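Side-chain contacts in putative transcriptional regulator (Listeria innocua, PDB 3LWF), which probably binds DNA and regulates transcription as a member of the Rrf2 family: residues G43-L47 and R48-Q52; G66-N70 and A71-K75; D135-L139 and S140-K144. One frame throughout, in Å; residues are numbered along the deposited sequence.

Interaction 1: G43-L47 and R48-Q52; sequences GPISL and RSIAQ. With SO4 (sulfate ion), chain E.
I45 CG2 and I50 CG1, 4.0 Å apart, give the apolar side of a helix N-cap, the start of helix 47-54 in what is probably the winged helix-turn-helix of an Rrf2-type regulator. The two isoleucine side chains cross at about a right angle, and the same CG2 also lies over S49 OG. The backbone of I45 is also hydrogen-bonded to Y84 of strand 83-86, which ties this loop to the probable wing.

S46 is the N-cap residue. Its OG sits between the backbone N and the carbonyl carbon (chi1 76°), a torsion that brings it back over the first turn, where S49 N donates to it at 3.1 Å. S46 OG also donates to sulfate O1 at 2.7 Å, so the hydroxyl is donor to the anion and acceptor from the amide at once. S46 O is doubly gripped: S49 OG donates to it at 2.7 Å, and I50 N meets it at 3.3 Å on a nearly straight line (N-H...O 170°). The sulfate, near the helix N terminus, probably gains from the helix dipole.

L47 opens the helix proper and turns its side chain to E62 and I65 of helix 58-70; its CD2 only just reaches I50 CD1, at 4.3 Å. Its carbonyl carries the helical bonding on, L47 O accepting from A51 N at 2.9 Å.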
loop_
_atom_site.group_PDB
_atom_site.type_symbol
_atom_site.label_atom_id
_atom_site.label_comp_id
_atom_site.label_asym_id
_atom_site.label_seq_id
_atom_site.Cartn_x
_atom_site.Cartn_y
_atom_site.Cartn_z
ATOM N N GLY A 43 0.315 33.015 -15.531
ATOM C CA GLY A 43 1.614 33.088 -16.222
ATOM C C GLY A 43 2.646 32.157 -15.611
ATOM O O GLY A 43 2.329 31.339 -14.748
ATOM N N PRO A 44 3.883 32.243 -16.093
ATOM C CA PRO A 44 4.917 31.358 -15.602
ATOM C C PRO A 44 5.135 31.600 -14.129
ATOM O O PRO A 44 5.133 32.760 -13.676
ATOM C CB PRO A 44 6.152 31.784 -16.394
ATOM C CG PRO A 44 5.632 32.412 -17.621
ATOM C CD PRO A 44 4.372 33.099 -17.197
ATOM N N ILE A 45 5.343 30.516 -13.410
ATOM C CA ILE A 45 5.642 30.531 -11.978
ATOM C C ILE A 45 7.074 30.096 -11.821
ATOM O O ILE A 45 7.480 29.088 -12.396
ATOM C CB ILE A 45 4.723 29.556 -11.201
ATOM C CG1 ILE A 45 3.258 29.878 -11.476
ATOM C CG2 ILE A 45 4.963 29.644 -9.685
ATOM C CD1 ILE A 45 2.922 31.326 -11.242
ATOM N N SER A 46 7.856 30.852 -11.068
ATOM C CA SER A 46 9.246 30.506 -10.885
ATOM C C SER A 46 9.440 29.453 -9.790
ATOM O O SER A 46 8.707 29.402 -8.813
ATOM C CB SER A 46 10.049 31.745 -10.567
ATOM O OG SER A 46 9.835 32.125 -9.258
ATOM N N LEU A 47 10.430 28.598 -9.970
ATOM C CA LEU A 47 10.774 27.644 -8.922
ATOM C C LEU A 47 11.257 28.327 -7.653
ATOM O O LEU A 47 11.084 27.792 -6.571
ATOM C CB LEU A 47 11.834 26.685 -9.412
ATOM C CG LEU A 47 11.370 25.647 -10.441
ATOM C CD1 LEU A 47 12.454 24.591 -10.570
ATOM C CD2 LEU A 47 10.114 24.999 -10.009
ATOM N N ARG A 48 11.897 29.488 -7.789
ATOM C CA ARG A 48 12.348 30.255 -6.628
ATOM C C ARG A 48 11.146 30.580 -5.757
ATOM O O ARG A 48 11.200 30.392 -4.551
ATOM C CB ARG A 48 13.070 31.528 -7.103
ATOM C CG ARG A 48 13.406 32.569 -6.054
ATOM C CD ARG A 48 13.905 33.850 -6.762
ATOM N NE ARG A 48 13.998 34.967 -5.833
ATOM C CZ ARG A 48 15.079 35.312 -5.132
ATOM N NH1 ARG A 48 16.218 34.637 -5.246
ATOM N NH2 ARG A 48 15.020 36.361 -4.315
ATOM N N SER A 49 10.048 31.031 -6.374
ATOM C CA SER A 49 8.844 31.404 -5.617
ATOM C C SER A 49 8.201 30.194 -4.908
ATOM O O SER A 49 7.855 30.263 -3.740
ATOM C CB SER A 49 7.832 32.128 -6.519
ATOM O OG SER A 49 7.280 31.224 -7.481
ATOM N N ILE A 50 8.067 29.074 -5.597
ATOM C CA ILE A 50 7.575 27.848 -4.945
ATOM C C ILE A 50 8.498 27.418 -3.782
ATOM O O ILE A 50 8.027 27.176 -2.651
ATOM C CB ILE A 50 7.405 26.648 -5.954
ATOM C CG1 ILE A 50 6.441 27.021 -7.079
ATOM C CG2 ILE A 50 6.895 25.424 -5.231
ATOM C CD1 ILE A 50 6.334 25.999 -8.215
ATOM N N ALA A 51 9.804 27.375 -4.051
ATOM C CA ALA A 51 10.795 27.074 -3.020
ATOM C C ALA A 51 10.645 28.007 -1.792
ATOM O O ALA A 51 10.569 27.514 -0.652
ATOM C CB ALA A 51 12.212 27.142 -3.569
ATOM N N GLN A 52 10.632 29.322 -2.005
ATOM C CA GLN A 52 10.475 30.268 -0.884
ATOM C C GLN A 52 9.142 30.013 -0.157
ATOM O O GLN A 52 9.100 29.900 1.059
ATOM C CB GLN A 52 10.607 31.719 -1.363
ATOM C CG GLN A 52 12.031 32.065 -1.823
ATOM C CD GLN A 52 12.195 33.456 -2.447
ATOM O OE1 GLN A 52 11.232 34.089 -2.878
ATOM N NE2 GLN A 52 13.439 33.921 -2.509
HETATM S S SO4 E . 10.139 35.884 -9.296
HETATM O O1 SO4 E . 10.847 34.628 -9.059
HETATM O O2 SO4 E . 9.027 35.973 -8.355
HETATM O O3 SO4 E . 11.051 37.011 -9.113
HETATM O O4 SO4 E . 9.626 35.932 -10.663
HETATM O O HOH W 1 7.014 33.432 -10.025
#

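Interaction 2: G66-N70 and A71-K75; sequences GPLRN and AGIVK. With SO4 (sulfate ion), chain L; SO4 (sulfate ion), chain G.
L68 and V74 meet where helix 58-70 ends in a Schellman motif and the chain turns into strand 74-77, the first strand of the probable wing. The positive phi of G72 (85°) marks the turn: G72 N donates to R69 O at 3.0 Å, and I73 N reaches back to L68 O at 2.9 Å. On the apolar side, L68 CB lies against V74 CG2, while L68 CD2 extends to I73 CD1 at 4.0 Å, the two side chains crossing at a slant. I73 continues inward to I98 and T101 of helix 95-102.

The side chain of R69 can be followed outward. R69 CB rests on V74 CG2 at 3.8 Å, and CG passes the carbonyl oxygen of V74. A bend at chi3 (57°) then turns the guanidinium back along the helix, with G66 O over one face near the rim. At the tip, R69 NH2 donates to N70 OD1 at 3.2 Å from above the amide plane, and weakly to O3 of the sulfate of chain L, which lies in the guanidinium plane at its edge. N70 completes the grip from its other amide atom, N70 ND2 donating to O4 of the same sulfate at 2.7 Å. The arginine thus holds the amide that holds the anion.

Water 2 bridges the helix end to the strand, donating to R69 O and, at 2.6 Å, to V74 O.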
loop_
_atom_site.group_PDB
_atom_site.type_symbol
_atom_site.label_atom_id
_atom_site.label_comp_id
_atom_site.label_asym_id
_atom_site.label_seq_id
_atom_site.Cartn_x
_atom_site.Cartn_y
_atom_site.Cartn_z
ATOM N N GLY A 66 13.012 18.708 -14.295
ATOM C CA GLY A 66 13.494 18.173 -15.585
ATOM C C GLY A 66 12.664 16.987 -16.050
ATOM O O GLY A 66 12.088 17.008 -17.137
ATOM N N PRO A 67 12.561 15.950 -15.212
ATOM C CA PRO A 67 11.750 14.805 -15.622
ATOM C C PRO A 67 10.290 15.191 -15.874
ATOM O O PRO A 67 9.687 14.652 -16.793
ATOM C CB PRO A 67 11.882 13.859 -14.447
ATOM C CG PRO A 67 13.221 14.182 -13.861
ATOM C CD PRO A 67 13.389 15.654 -14.026
ATOM N N LEU A 68 9.732 16.125 -15.081
ATOM C CA LEU A 68 8.369 16.596 -15.297
ATOM C C LEU A 68 8.230 17.294 -16.663
ATOM O O LEU A 68 7.252 17.082 -17.402
ATOM C CB LEU A 68 7.922 17.576 -14.174
ATOM C CG LEU A 68 7.780 16.946 -12.779
ATOM C CD1 LEU A 68 7.401 17.990 -11.681
ATOM C CD2 LEU A 68 6.760 15.816 -12.839
ATOM N N ARG A 69 9.223 18.094 -17.001
ATOM C CA ARG A 69 9.222 18.829 -18.253
ATOM C C ARG A 69 9.377 17.846 -19.413
ATOM O O ARG A 69 8.621 17.869 -20.388
ATOM C CB ARG A 69 10.345 19.882 -18.233
ATOM C CG ARG A 69 10.300 20.884 -19.382
ATOM C CD ARG A 69 11.637 21.627 -19.555
ATOM N NE ARG A 69 12.686 20.641 -19.750
ATOM C CZ ARG A 69 13.778 20.512 -19.001
ATOM N NH1 ARG A 69 14.020 21.361 -18.007
ATOM N NH2 ARG A 69 14.640 19.520 -19.252
ATOM N N ASN A 70 10.328 16.951 -19.294
ATOM C CA ASN A 70 10.567 15.981 -20.364
ATOM C C ASN A 70 9.349 15.071 -20.587
ATOM O O ASN A 70 9.162 14.599 -21.662
ATOM C CB ASN A 70 11.814 15.141 -20.064
ATOM C CG ASN A 70 13.126 15.954 -20.178
ATOM O OD1 ASN A 70 13.150 17.040 -20.726
ATOM N ND2 ASN A 70 14.206 15.407 -19.663
ATOM N N ALA A 71 8.531 14.823 -19.558
ATOM C CA ALA A 71 7.363 13.963 -19.700
ATOM C C ALA A 71 6.130 14.751 -20.172
ATOM O O ALA A 71 5.082 14.165 -20.280
ATOM C CB ALA A 71 7.052 13.239 -18.367
ATOM N N GLY A 72 6.256 16.071 -20.356
ATOM C CA GLY A 72 5.181 16.930 -20.837
ATOM C C GLY A 72 4.215 17.443 -19.779
ATOM O O GLY A 72 3.178 18.018 -20.107
ATOM N N ILE A 73 4.546 17.241 -18.514
ATOM C CA ILE A 73 3.638 17.585 -17.427
ATOM C C ILE A 73 3.702 19.091 -17.150
ATOM O O ILE A 73 2.682 19.716 -16.764
ATOM C CB ILE A 73 3.940 16.725 -16.170
ATOM C CG1 ILE A 73 3.614 15.258 -16.479
ATOM C CG2 ILE A 73 3.135 17.188 -14.943
ATOM C CD1 ILE A 73 4.235 14.200 -15.487
ATOM N N VAL A 74 4.895 19.664 -17.327
ATOM C CA VAL A 74 5.080 21.091 -17.152
ATOM C C VAL A 74 5.763 21.606 -18.400
ATOM O O VAL A 74 6.289 20.823 -19.189
ATOM C CB VAL A 74 5.922 21.407 -15.930
ATOM C CG1 VAL A 74 5.252 20.833 -14.708
ATOM C CG2 VAL A 74 7.431 20.956 -16.121
ATOM N N LYS A 75 5.680 22.914 -18.620
ATOM C CA LYS A 75 6.471 23.570 -19.657
ATOM C C LYS A 75 7.259 24.722 -19.071
ATOM O O LYS A 75 6.759 25.409 -18.131
ATOM C CB LYS A 75 5.579 24.126 -20.752
ATOM C CG LYS A 75 5.193 23.093 -21.781
ATOM C CD LYS A 75 5.328 23.615 -23.163
ATOM C CE LYS A 75 5.022 22.543 -24.192
ATOM N NZ LYS A 75 3.687 22.742 -24.745
HETATM S S SO4 L . 17.115 17.098 -17.603
HETATM O O1 SO4 L . 18.421 16.505 -17.925
HETATM O O2 SO4 L . 16.497 16.431 -16.424
HETATM O O3 SO4 L . 17.210 18.537 -17.361
HETATM O O4 SO4 L . 16.319 16.921 -18.816
HETATM S S SO4 G . 2.583 20.253 -26.680
HETATM O O1 SO4 G . 2.480 21.092 -27.884
HETATM O O2 SO4 G . 1.625 19.161 -26.726
HETATM O O3 SO4 G . 3.909 19.661 -26.584
HETATM O O4 SO4 G . 2.244 21.033 -25.502
HETATM O O HOH W 2 7.201 20.269 -21.607
#

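Interaction 3: D135-L139 and S140-K144; sequences DQTTL and SDLLK
Two reciprocal bonds between T138 and D141 form a capping box at the start of helix 139-144, and one of them is unusual in direction: T138 N reaches D141 OD2 from above the carboxylate plane, 44° out of it, although the bond is short (2.9 Å) and nearly straight (N-H...O 168°). The return bond runs from D141 N to T138 OG1 at 3.0 Å. The threonine oxygen is placed for it by its first torsion: a chi1 of 61° folds OG1 in over the backbone of its own residue, facing the first turn. The two side chains slant across each other.

Just before the cap, T137 leaves the end of helix 117-136. Its methyl CG2 touches L142 CD2 at 3.5 Å and lies near D141 CB, so the threonine covers the apolar flank of the box, meeting the leucine at about a right angle. T137 OG1 is turned away to V133 O of the preceding helix. The first regular helix bonds follow: L142 N donates to T138 O at 3.0 Å and L143 N to L139 O at 2.9 Å. L139 itself packs on P90, I93 and helix 24-38, while R125 of the second subunit packs on T137 and makes a long, weak ion pair with D141 OD2.

The chemistry implies a joint closed from both ends: each capping residue supplies a side-chain acceptor to the other's backbone N-H. The helix N terminus, and more weakly R125 of the second subunit, would probably stabilise the negative charge of D141.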
loop_
_atom_site.group_PDB
_atom_site.type_symbol
_atom_site.label_atom_id
_atom_site.label_comp_id
_atom_site.label_asym_id
_atom_site.label_seq_id
_atom_site.Cartn_x
_atom_site.Cartn_y
_atom_site.Cartn_z
ATOM N N ASP A 135 -3.762 5.952 -10.634
ATOM C CA ASP A 135 -4.162 6.123 -12.015
ATOM C C ASP A 135 -5.478 6.822 -12.212
ATOM O O ASP A 135 -5.707 7.343 -13.289
ATOM C CB ASP A 135 -4.173 4.781 -12.729
ATOM C CG ASP A 135 -2.779 4.255 -12.916
ATOM O OD1 ASP A 135 -1.844 5.072 -12.849
ATOM O OD2 ASP A 135 -2.611 3.046 -13.109
ATOM N N GLN A 136 -6.312 6.905 -11.185
ATOM C CA GLN A 136 -7.618 7.543 -11.343
ATOM C C GLN A 136 -7.791 8.807 -10.491
ATOM O O GLN A 136 -8.838 9.412 -10.524
ATOM C CB GLN A 136 -8.721 6.535 -10.986
ATOM C CG GLN A 136 -8.772 5.313 -11.921
ATOM C CD GLN A 136 -9.514 4.123 -11.296
ATOM O OE1 GLN A 136 -10.459 4.298 -10.520
ATOM N NE2 GLN A 136 -9.079 2.910 -11.623
ATOM N N THR A 137 -6.816 9.165 -9.671
ATOM C CA THR A 137 -6.926 10.375 -8.858
ATOM C C THR A 137 -6.175 11.462 -9.607
ATOM O O THR A 137 -4.990 11.272 -9.937
ATOM C CB THR A 137 -6.303 10.185 -7.442
ATOM O OG1 THR A 137 -6.924 9.075 -6.799
ATOM C CG2 THR A 137 -6.431 11.439 -6.554
ATOM N N THR A 138 -6.841 12.597 -9.851
ATOM C CA THR A 138 -6.260 13.696 -10.598
ATOM C C THR A 138 -5.779 14.810 -9.696
ATOM O O THR A 138 -6.105 14.868 -8.491
ATOM C CB THR A 138 -7.301 14.319 -11.558
ATOM O OG1 THR A 138 -8.407 14.847 -10.787
ATOM C CG2 THR A 138 -7.775 13.299 -12.568
ATOM N N LEU A 139 -4.992 15.712 -10.273
ATOM C CA LEU A 139 -4.568 16.871 -9.520
ATOM C C LEU A 139 -5.795 17.641 -9.006
ATOM O O LEU A 139 -5.786 18.156 -7.887
ATOM C CB LEU A 139 -3.668 17.775 -10.355
ATOM C CG LEU A 139 -2.297 17.230 -10.757
ATOM C CD1 LEU A 139 -1.575 18.211 -11.658
ATOM C CD2 LEU A 139 -1.482 16.917 -9.509
ATOM N N SER A 140 -6.853 17.715 -9.807
ATOM C CA SER A 140 -8.114 18.363 -9.353
ATOM C C SER A 140 -8.743 17.675 -8.162
ATOM O O SER A 140 -9.179 18.327 -7.230
ATOM C CB SER A 140 -9.129 18.438 -10.495
ATOM O OG SER A 140 -8.529 19.196 -11.516
ATOM N N ASP A 141 -8.768 16.355 -8.184
ATOM C CA ASP A 141 -9.231 15.579 -7.029
ATOM C C ASP A 141 -8.444 15.967 -5.783
ATOM O O ASP A 141 -9.007 16.120 -4.689
ATOM C CB ASP A 141 -9.037 14.068 -7.277
ATOM C CG ASP A 141 -9.933 13.533 -8.343
ATOM O OD1 ASP A 141 -10.966 14.153 -8.594
ATOM O OD2 ASP A 141 -9.591 12.510 -8.973
ATOM N N LEU A 142 -7.129 16.112 -5.931
ATOM C CA LEU A 142 -6.298 16.364 -4.764
ATOM C C LEU A 142 -6.536 17.781 -4.241
ATOM O O LEU A 142 -6.715 17.982 -3.060
ATOM C CB LEU A 142 -4.838 16.166 -5.090
ATOM C CG LEU A 142 -4.392 14.741 -5.415
ATOM C CD1 LEU A 142 -2.865 14.719 -5.538
ATOM C CD2 LEU A 142 -4.898 13.719 -4.357
ATOM N N LEU A 143 -6.569 18.758 -5.134
ATOM C CA LEU A 143 -6.836 20.143 -4.737
ATOM C C LEU A 143 -8.195 20.323 -4.011
ATOM O O LEU A 143 -8.307 21.172 -3.142
ATOM C CB LEU A 143 -6.761 21.056 -5.973
ATOM C CG LEU A 143 -5.388 21.236 -6.624
ATOM C CD1 LEU A 143 -5.524 21.931 -7.963
ATOM C CD2 LEU A 143 -4.483 22.029 -5.686
ATOM N N LYS A 144 -9.215 19.544 -4.365
ATOM C CA LYS A 144 -10.492 19.558 -3.604
ATOM C C LYS A 144 -10.380 18.899 -2.222
ATOM O O LYS A 144 -11.053 19.294 -1.268
ATOM C CB LYS A 144 -11.585 18.807 -4.357
ATOM C CG LYS A 144 -11.966 19.393 -5.679
ATOM C CD LYS A 144 -13.014 18.518 -6.366
ATOM C CE LYS A 144 -13.259 18.931 -7.810
ATOM N NZ LYS A 144 -14.127 17.931 -8.500
#

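Overall arrangement
Each contact is local, joining side chains a few residues apart along the chain, and the three follow in series without nesting or crossing. Interaction 1 ends the loop after helix 24-38 and starts helix 47-54, whose side chains meet helix 58-70. That next helix ends at interaction 2, which turns the chain into the antiparallel pair 74-77 and 83-86; the centres of interactions 1 and 2 lie about 16 Å apart. Much later, interaction 3 joins helix 117-136 to helix 139-144, about 18 Å from interaction 2 between centres. Helix 24-38 is a common neighbour of 66-75 and 135-144, through T33, and interaction 3 alone among the three touches the second subunit.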